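Antigen TpF1 (Treponema pallidum, PDB 2FJC) binds ferric iron as a mini-ferritin of the Dps family and probably oxidises iron, and may also play a structural role in the outer membrane. Local coordinates at residues F110-Q121 / I136-I147. Sequence-based numbering, arbitrary orientation.
Sequences FEYLSTRFSQTQ and ITDILRTLGKAI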
ATOM      1  N   PHE B 110       7.340 -15.880  30.500  1.00 32.17           N
ATOM      2  CA  PHE B 110       7.661 -16.362  29.167  1.00 33.23           C
ATOM      3  C   PHE B 110       8.468 -17.650  29.296  1.00 34.41           C
ATOM      4  O   PHE B 110       8.250 -18.604  28.555  1.00 33.98           O
ATOM      5  CB  PHE B 110       8.469 -15.318  28.392  1.00 31.12           C
ATOM      6  CG  PHE B 110       7.627 -14.234  27.757  1.00 30.85           C
ATOM      7  CD1 PHE B 110       6.233 -14.271  27.832  1.00 28.45           C
ATOM      8  CD2 PHE B 110       8.235 -13.197  27.041  1.00 28.64           C
ATOM      9  CE1 PHE B 110       5.463 -13.294  27.200  1.00 29.28           C
ATOM     10  CE2 PHE B 110       7.469 -12.216  26.407  1.00 28.58           C
ATOM     11  CZ  PHE B 110       6.083 -12.264  26.486  1.00 27.69           C
ATOM     12  N   GLU B 111       9.399 -17.676  30.244  1.00 35.00           N
ATOM     13  CA  GLU B 111      10.222 -18.857  30.453  1.00 36.38           C
ATOM     14  C   GLU B 111       9.357 -20.008  30.957  1.00 35.84           C
ATOM     15  O   GLU B 111       9.536 -21.148  30.543  1.00 35.42           O
ATOM     16  CB  GLU B 111      11.357 -18.545  31.437  1.00 36.55           C
ATOM     17  CG  GLU B 111      12.347 -17.530  30.887  1.00 39.06           C
ATOM     18  CD  GLU B 111      13.352 -17.044  31.923  1.00 39.51           C
ATOM     19  OE1 GLU B 111      12.941 -16.755  33.064  1.00 40.98           O
ATOM     20  OE2 GLU B 111      14.549 -16.931  31.589  1.00 40.34           O
ATOM     21  N   TYR B 112       8.414 -19.707  31.842  1.00 35.24           N
ATOM     22  CA  TYR B 112       7.528 -20.741  32.339  1.00 37.11           C
ATOM     23  C   TYR B 112       6.739 -21.307  31.159  1.00 37.37           C
ATOM     24  O   TYR B 112       6.632 -22.523  31.020  1.00 39.26           O
ATOM     25  CB  TYR B 112       6.582 -20.184  33.410  1.00 35.84           C
ATOM     26  CG  TYR B 112       5.330 -21.004  33.618  1.00 37.81           C
ATOM     27  CD1 TYR B 112       4.200 -20.801  32.824  1.00 38.38           C
ATOM     28  CD2 TYR B 112       5.271 -21.993  34.604  1.00 39.79           C
ATOM     29  CE1 TYR B 112       3.042 -21.557  33.004  1.00 39.98           C
ATOM     30  CE2 TYR B 112       4.115 -22.757  34.793  1.00 39.93           C
ATOM     31  CZ  TYR B 112       3.006 -22.531  33.985  1.00 40.89           C
ATOM     32  OH  TYR B 112       1.863 -23.291  34.132  1.00 44.03           O
ATOM     33  N   LEU B 113       6.197 -20.435  30.310  1.00 36.05           N
ATOM     34  CA  LEU B 113       5.446 -20.897  29.138  1.00 36.35           C
ATOM     35  C   LEU B 113       6.332 -21.723  28.222  1.00 35.93           C
ATOM     36  O   LEU B 113       5.910 -22.744  27.686  1.00 35.90           O
ATOM     37  CB  LEU B 113       4.878 -19.724  28.329  1.00 36.18           C
ATOM     38  CG  LEU B 113       3.590 -19.074  28.834  1.00 37.02           C
ATOM     39  CD1 LEU B 113       3.208 -17.925  27.928  1.00 35.79           C
ATOM     40  CD2 LEU B 113       2.486 -20.113  28.874  1.00 35.84           C
ATOM     41  N   SER B 114       7.565 -21.271  28.041  1.00 35.71           N
ATOM     42  CA  SER B 114       8.506 -21.961  27.183  1.00 35.69           C
ATOM     43  C   SER B 114       8.728 -23.412  27.615  1.00 37.00           C
ATOM     44  O   SER B 114       8.694 -24.316  26.783  1.00 36.19           O
ATOM     45  CB  SER B 114       9.834 -21.216  27.164  1.00 35.54           C
ATOM     46  OG  SER B 114      10.729 -21.784  26.222  1.00 34.64           O
ATOM     47  N   THR B 115       8.954 -23.645  28.906  1.00 37.09           N
ATOM     48  CA  THR B 115       9.170 -25.008  29.356  1.00 38.39           C
ATOM     49  C   THR B 115       7.869 -25.815  29.200  1.00 38.31           C
ATOM     50  O   THR B 115       7.897 -26.989  28.829  1.00 37.28           O
ATOM     51  CB  THR B 115       9.666 -25.056  30.825  1.00 39.83           C
ATOM     52  OG1 THR B 115       8.624 -24.624  31.702  1.00 45.29           O
ATOM     53  CG2 THR B 115      10.870 -24.149  31.012  1.00 38.60           C
ATOM     54  N   ARG B 116       6.731 -25.186  29.461  1.00 36.99           N
ATOM     55  CA  ARG B 116       5.469 -25.891  29.317  1.00 39.32           C
ATOM     56  C   ARG B 116       5.193 -26.228  27.850  1.00 38.09           C
ATOM     57  O   ARG B 116       4.767 -27.334  27.535  1.00 36.57           O
ATOM     58  CB  ARG B 116       4.317 -25.077  29.911  1.00 41.41           C
ATOM     59  CG  ARG B 116       4.450 -24.911  31.419  1.00 46.75           C
ATOM     60  CD  ARG B 116       3.148 -25.231  32.132  1.00 52.48           C
ATOM     61  NE  ARG B 116       2.712 -26.601  31.884  1.00 55.13           N
ATOM     62  CZ  ARG B 116       3.383 -27.680  32.276  1.00 57.30           C
ATOM     63  NH1 ARG B 116       2.912 -28.891  32.005  1.00 57.57           N
ATOM     64  NH2 ARG B 116       4.521 -27.548  32.947  1.00 58.23           N
ATOM     65  N   PHE B 117       5.452 -25.282  26.954  1.00 37.73           N
ATOM     66  CA  PHE B 117       5.234 -25.514  25.531  1.00 37.39           C
ATOM     67  C   PHE B 117       6.168 -26.589  25.001  1.00 36.64           C
ATOM     68  O   PHE B 117       5.785 -27.386  24.150  1.00 36.10           O
ATOM     69  CB  PHE B 117       5.438 -24.234  24.716  1.00 37.23           C
ATOM     70  CG  PHE B 117       4.273 -23.281  24.768  1.00 39.67           C
ATOM     71  CD1 PHE B 117       2.990 -23.709  24.463  1.00 41.29           C
ATOM     72  CD2 PHE B 117       4.463 -21.947  25.096  1.00 40.54           C
ATOM     73  CE1 PHE B 117       1.917 -22.822  24.483  1.00 41.28           C
ATOM     74  CE2 PHE B 117       3.396 -21.058  25.117  1.00 40.71           C
ATOM     75  CZ  PHE B 117       2.120 -21.499  24.810  1.00 40.42           C
ATOM     76  N   SER B 118       7.399 -26.608  25.502  1.00 36.31           N
ATOM     77  CA  SER B 118       8.363 -27.608  25.074  1.00 35.27           C
ATOM     78  C   SER B 118       7.877 -29.023  25.388  1.00 34.86           C
ATOM     79  O   SER B 118       8.104 -29.945  24.611  1.00 33.04           O
ATOM     80  CB  SER B 118       9.715 -27.369  25.741  1.00 33.58           C
ATOM     81  OG  SER B 118      10.413 -26.316  25.114  1.00 32.54           O
ATOM     82  N   GLN B 119       7.207 -29.195  26.522  1.00 33.99           N
ATOM     83  CA  GLN B 119       6.710 -30.514  26.881  1.00 36.06           C
ATOM     84  C   GLN B 119       5.684 -30.948  25.845  1.00 34.59           C
ATOM     85  O   GLN B 119       5.658 -32.103  25.428  1.00 34.48           O
ATOM     86  CB  GLN B 119       6.073 -30.497  28.271  1.00 36.27           C
ATOM     87  CG  GLN B 119       6.984 -29.932  29.339  1.00 42.44           C
ATOM     88  CD  GLN B 119       6.304 -29.834  30.691  1.00 46.02           C
ATOM     89  OE1 GLN B 119       5.130 -29.460  30.788  1.00 46.35           O
ATOM     90  NE2 GLN B 119       7.045 -30.155  31.747  1.00 47.31           N
ATOM     91  N   THR B 120       4.847 -30.006  25.429  1.00 33.49           N
ATOM     92  CA  THR B 120       3.824 -30.291  24.448  1.00 32.24           C
ATOM     93  C   THR B 120       4.453 -30.612  23.097  1.00 32.39           C
ATOM     94  O   THR B 120       4.018 -31.533  22.411  1.00 31.22           O
ATOM     95  CB  THR B 120       2.878 -29.108  24.293  1.00 31.62           C
ATOM     96  OG1 THR B 120       2.321 -28.782  25.569  1.00 33.01           O
ATOM     97  CG2 THR B 120       1.750 -29.454  23.336  1.00 32.81           C
ATOM     98  N   GLN B 121       5.487 -29.869  22.716  1.00 31.71           N
ATOM     99  CA  GLN B 121       6.106 -30.139  21.439  1.00 33.33           C
ATOM    100  C   GLN B 121       6.716 -31.528  21.444  1.00 33.48           C
ATOM    101  O   GLN B 121       6.640 -32.227  20.437  1.00 33.00           O
ATOM    102  CB  GLN B 121       7.107 -29.028  21.054  1.00 33.12           C
ATOM    103  CG  GLN B 121       8.588 -29.311  21.077  1.00 35.69           C
ATOM    104  CD  GLN B 121       9.059 -30.380  20.114  1.00 35.75           C
ATOM    105  OE1 GLN B 121       8.739 -30.375  18.926  1.00 35.25           O
ATOM    106  NE2 GLN B 121       9.850 -31.304  20.634  1.00 36.22           N
ATOM    107  N   ILE B 136       3.137 -25.284  18.094  1.00 34.03           N
ATOM    108  CA  ILE B 136       3.855 -24.964  19.325  1.00 34.81           C
ATOM    109  C   ILE B 136       5.271 -24.486  19.040  1.00 34.36           C
ATOM    110  O   ILE B 136       5.736 -23.531  19.653  1.00 34.35           O
ATOM    111  CB  ILE B 136       3.904 -26.173  20.306  1.00 35.57           C
ATOM    112  CG1 ILE B 136       2.621 -26.214  21.127  1.00 33.77           C
ATOM    113  CG2 ILE B 136       5.079 -26.050  21.262  1.00 32.70           C
ATOM    114  CD1 ILE B 136       1.435 -26.518  20.327  1.00 37.51           C
ATOM    115  N   THR B 137       5.953 -25.140  18.109  1.00 33.95           N
ATOM    116  CA  THR B 137       7.316 -24.744  17.777  1.00 34.69           C
ATOM    117  C   THR B 137       7.381 -23.286  17.297  1.00 35.46           C
ATOM    118  O   THR B 137       8.316 -22.565  17.636  1.00 34.91           O
ATOM    119  CB  THR B 137       7.922 -25.670  16.691  1.00 33.20           C
ATOM    120  OG1 THR B 137       7.980 -27.015  17.186  1.00 32.06           O
ATOM    121  CG2 THR B 137       9.324 -25.214  16.326  1.00 30.79           C
ATOM    122  N   ASP B 138       6.396 -22.853  16.510  1.00 35.41           N
ATOM    123  CA  ASP B 138       6.381 -21.475  16.021  1.00 34.98           C
ATOM    124  C   ASP B 138       6.290 -20.518  17.202  1.00 34.56           C
ATOM    125  O   ASP B 138       6.959 -19.489  17.242  1.00 33.98           O
ATOM    126  CB  ASP B 138       5.195 -21.223  15.082  1.00 35.86           C
ATOM    127  CG  ASP B 138       5.414 -21.795  13.684  1.00 39.78           C
ATOM    128  OD1 ASP B 138       6.566 -22.164  13.357  1.00 39.22           O
ATOM    129  OD2 ASP B 138       4.427 -21.860  12.907  1.00 40.71           O
ATOM    130  N   ILE B 139       5.438 -20.861  18.156  1.00 34.15           N
ATOM    131  CA  ILE B 139       5.252 -20.059  19.348  1.00 33.90           C
ATOM    132  C   ILE B 139       6.536 -20.090  20.175  1.00 34.39           C
ATOM    133  O   ILE B 139       6.969 -19.072  20.699  1.00 35.70           O
ATOM    134  CB  ILE B 139       4.079 -20.601  20.166  1.00 32.57           C
ATOM    135  CG1 ILE B 139       2.779 -20.396  19.381  1.00 30.45           C
ATOM    136  CG2 ILE B 139       4.028 -19.921  21.517  1.00 31.68           C
ATOM    137  CD1 ILE B 139       1.553 -21.077  20.002  1.00 30.43           C
ATOM    138  N   LEU B 140       7.141 -21.266  20.276  1.00 33.95           N
ATOM    139  CA  LEU B 140       8.383 -21.441  21.007  1.00 32.88           C
ATOM    140  C   LEU B 140       9.467 -20.532  20.405  1.00 33.93           C
ATOM    141  O   LEU B 140      10.294 -19.971  21.128  1.00 32.73           O
ATOM    142  CB  LEU B 140       8.820 -22.903  20.911  1.00 32.51           C
ATOM    143  CG  LEU B 140       9.004 -23.804  22.134  1.00 33.34           C
ATOM    144  CD1 LEU B 140       8.322 -23.253  23.377  1.00 32.93           C
ATOM    145  CD2 LEU B 140       8.464 -25.180  21.764  1.00 30.10           C
ATOM    146  N   ARG B 141       9.467 -20.385  19.086  1.00 34.27           N
ATOM    147  CA  ARG B 141      10.458 -19.547  18.439  1.00 36.15           C
ATOM    148  C   ARG B 141      10.290 -18.088  18.837  1.00 36.85           C
ATOM    149  O   ARG B 141      11.273 -17.433  19.173  1.00 36.08           O
ATOM    150  CB  ARG B 141      10.392 -19.672  16.916  1.00 37.75           C
ATOM    151  CG  ARG B 141      11.529 -18.925  16.219  1.00 42.76           C
ATOM    152  CD  ARG B 141      11.440 -18.961  14.689  1.00 45.68           C
ATOM    153  NE  ARG B 141      11.144 -20.299  14.174  1.00 49.32           N
ATOM    154  CZ  ARG B 141      11.345 -20.674  12.912  1.00 50.34           C
ATOM    155  NH1 ARG B 141      11.850 -19.813  12.034  1.00 49.02           N
ATOM    156  NH2 ARG B 141      11.030 -21.906  12.525  1.00 49.66           N
ATOM    157  N   THR B 142       9.061 -17.572  18.819  1.00 36.30           N
ATOM    158  CA  THR B 142       8.872 -16.177  19.192  1.00 37.99           C
ATOM    159  C   THR B 142       9.152 -15.966  20.688  1.00 38.17           C
ATOM    160  O   THR B 142       9.648 -14.908  21.087  1.00 39.33           O
ATOM    161  CB  THR B 142       7.452 -15.655  18.836  1.00 38.14           C
ATOM    162  OG1 THR B 142       6.490 -16.236  19.716  1.00 42.91           O
ATOM    163  CG2 THR B 142       7.095 -16.006  17.406  1.00 36.17           C
ATOM    164  N   LEU B 143       8.848 -16.963  21.517  1.00 37.14           N
ATOM    165  CA  LEU B 143       9.119 -16.846  22.947  1.00 36.05           C
ATOM    166  C   LEU B 143      10.625 -16.786  23.179  1.00 35.68           C
ATOM    167  O   LEU B 143      11.106 -15.995  23.976  1.00 34.34           O
ATOM    168  CB  LEU B 143       8.550 -18.032  23.722  1.00 34.25           C
ATOM    169  CG  LEU B 143       7.082 -17.973  24.130  1.00 35.49           C
ATOM    170  CD1 LEU B 143       6.707 -19.282  24.781  1.00 36.89           C
ATOM    171  CD2 LEU B 143       6.840 -16.820  25.085  1.00 35.14           C
ATOM    172  N   GLY B 144      11.362 -17.627  22.466  1.00 34.82           N
ATOM    173  CA  GLY B 144      12.798 -17.658  22.625  1.00 35.87           C
ATOM    174  C   GLY B 144      13.436 -16.332  22.300  1.00 37.38           C
ATOM    175  O   GLY B 144      14.352 -15.889  22.988  1.00 37.65           O
ATOM    176  N   LYS B 145      12.951 -15.689  21.248  1.00 38.29           N
ATOM    177  CA  LYS B 145      13.498 -14.411  20.854  1.00 38.88           C
ATOM    178  C   LYS B 145      13.167 -13.355  21.907  1.00 37.63           C
ATOM    179  O   LYS B 145      14.035 -12.560  22.281  1.00 36.86           O
ATOM    180  CB  LYS B 145      12.960 -13.994  19.484  1.00 41.01           C
ATOM    181  CG  LYS B 145      13.657 -12.771  18.910  1.00 45.58           C
ATOM    182  CD  LYS B 145      13.224 -12.490  17.474  1.00 50.73           C
ATOM    183  CE  LYS B 145      14.045 -11.356  16.845  1.00 53.97           C
ATOM    184  NZ  LYS B 145      15.509 -11.688  16.786  1.00 56.82           N
ATOM    185  N   ALA B 146      11.928 -13.358  22.397  1.00 34.93           N
ATOM    186  CA  ALA B 146      11.514 -12.382  23.405  1.00 34.44           C
ATOM    187  C   ALA B 146      12.271 -12.581  24.725  1.00 34.22           C
ATOM    188  O   ALA B 146      12.687 -11.616  25.360  1.00 35.61           O
ATOM    189  CB  ALA B 146      10.003 -12.463  23.642  1.00 29.28           C
ATOM    190  N   ILE B 147      12.446 -13.833  25.130  1.00 33.19           N
ATOM    191  CA  ILE B 147      13.153 -14.148  26.359  1.00 32.13           C
ATOM    192  C   ILE B 147      14.595 -13.645  26.249  1.00 34.00           C
ATOM    193  O   ILE B 147      15.134 -13.039  27.184  1.00 32.74           O
ATOM    194  CB  ILE B 147      13.126 -15.675  26.616  1.00 30.73           C
ATOM    195  CG1 ILE B 147      11.699 -16.097  26.978  1.00 29.31           C
ATOM    196  CG2 ILE B 147      14.100 -16.056  27.727  1.00 27.98           C
ATOM    197  CD1 ILE B 147      11.509 -17.597  27.086  1.00 28.55           C
TER
HETATM  198  O   HOH W   1      11.962 -20.670  23.636  1.00 42.00           O
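With CG set beside the backbone N (chi1 -79° in F117, and the same first torsion in L143), F117 and L143 are directed at the opposing helix, where L143 CD1 lies at the edge of the F117 ring, near its plane, 3.5 Å from F117 CD2. I139 CG2 lies over a face of the same ring, 4.2 Å from its centroid and 24° off the normal, which fits a CH-pi contact. F117 thus sits as a knob among I136, I139, L140 and L143. The two methyls of L143 divide their work: while CD1 serves F117, CD2 stands over one face of the F110 ring, a second CH-pi contact, with L143 CD2 4.1 Å from the centroid. A146 CB approaches that ring obliquely, and I147 CG1 packs against F110 CB at 3.6 Å. Reciprocal knobs-into-holes packing follows, L143 fitting among F110, L113, S114 and F117, and L140 among S114, F117, S118 and Q121. The axes of 110-121 and 136-147 come within 9.5 Å at 155°, close to antiparallel; the segments belong to helices 99-127 and 130-154 of the ferritin-like four-helix bundle. Helix 44-71 adds I65 against both F117 and I139, whereas L28 of helix 8-38 touches F110. One water links the segments, hydrogen-bonding S114 OG and donating to L140 O, 3.1 Å from each. Within 110-121, S118 OG donates to S114 O (3.1 Å), reaching it from the face opposite S118 N, so two donors grip that carbonyl. Beyond L140, V131 of a second subunit packs on its side chain.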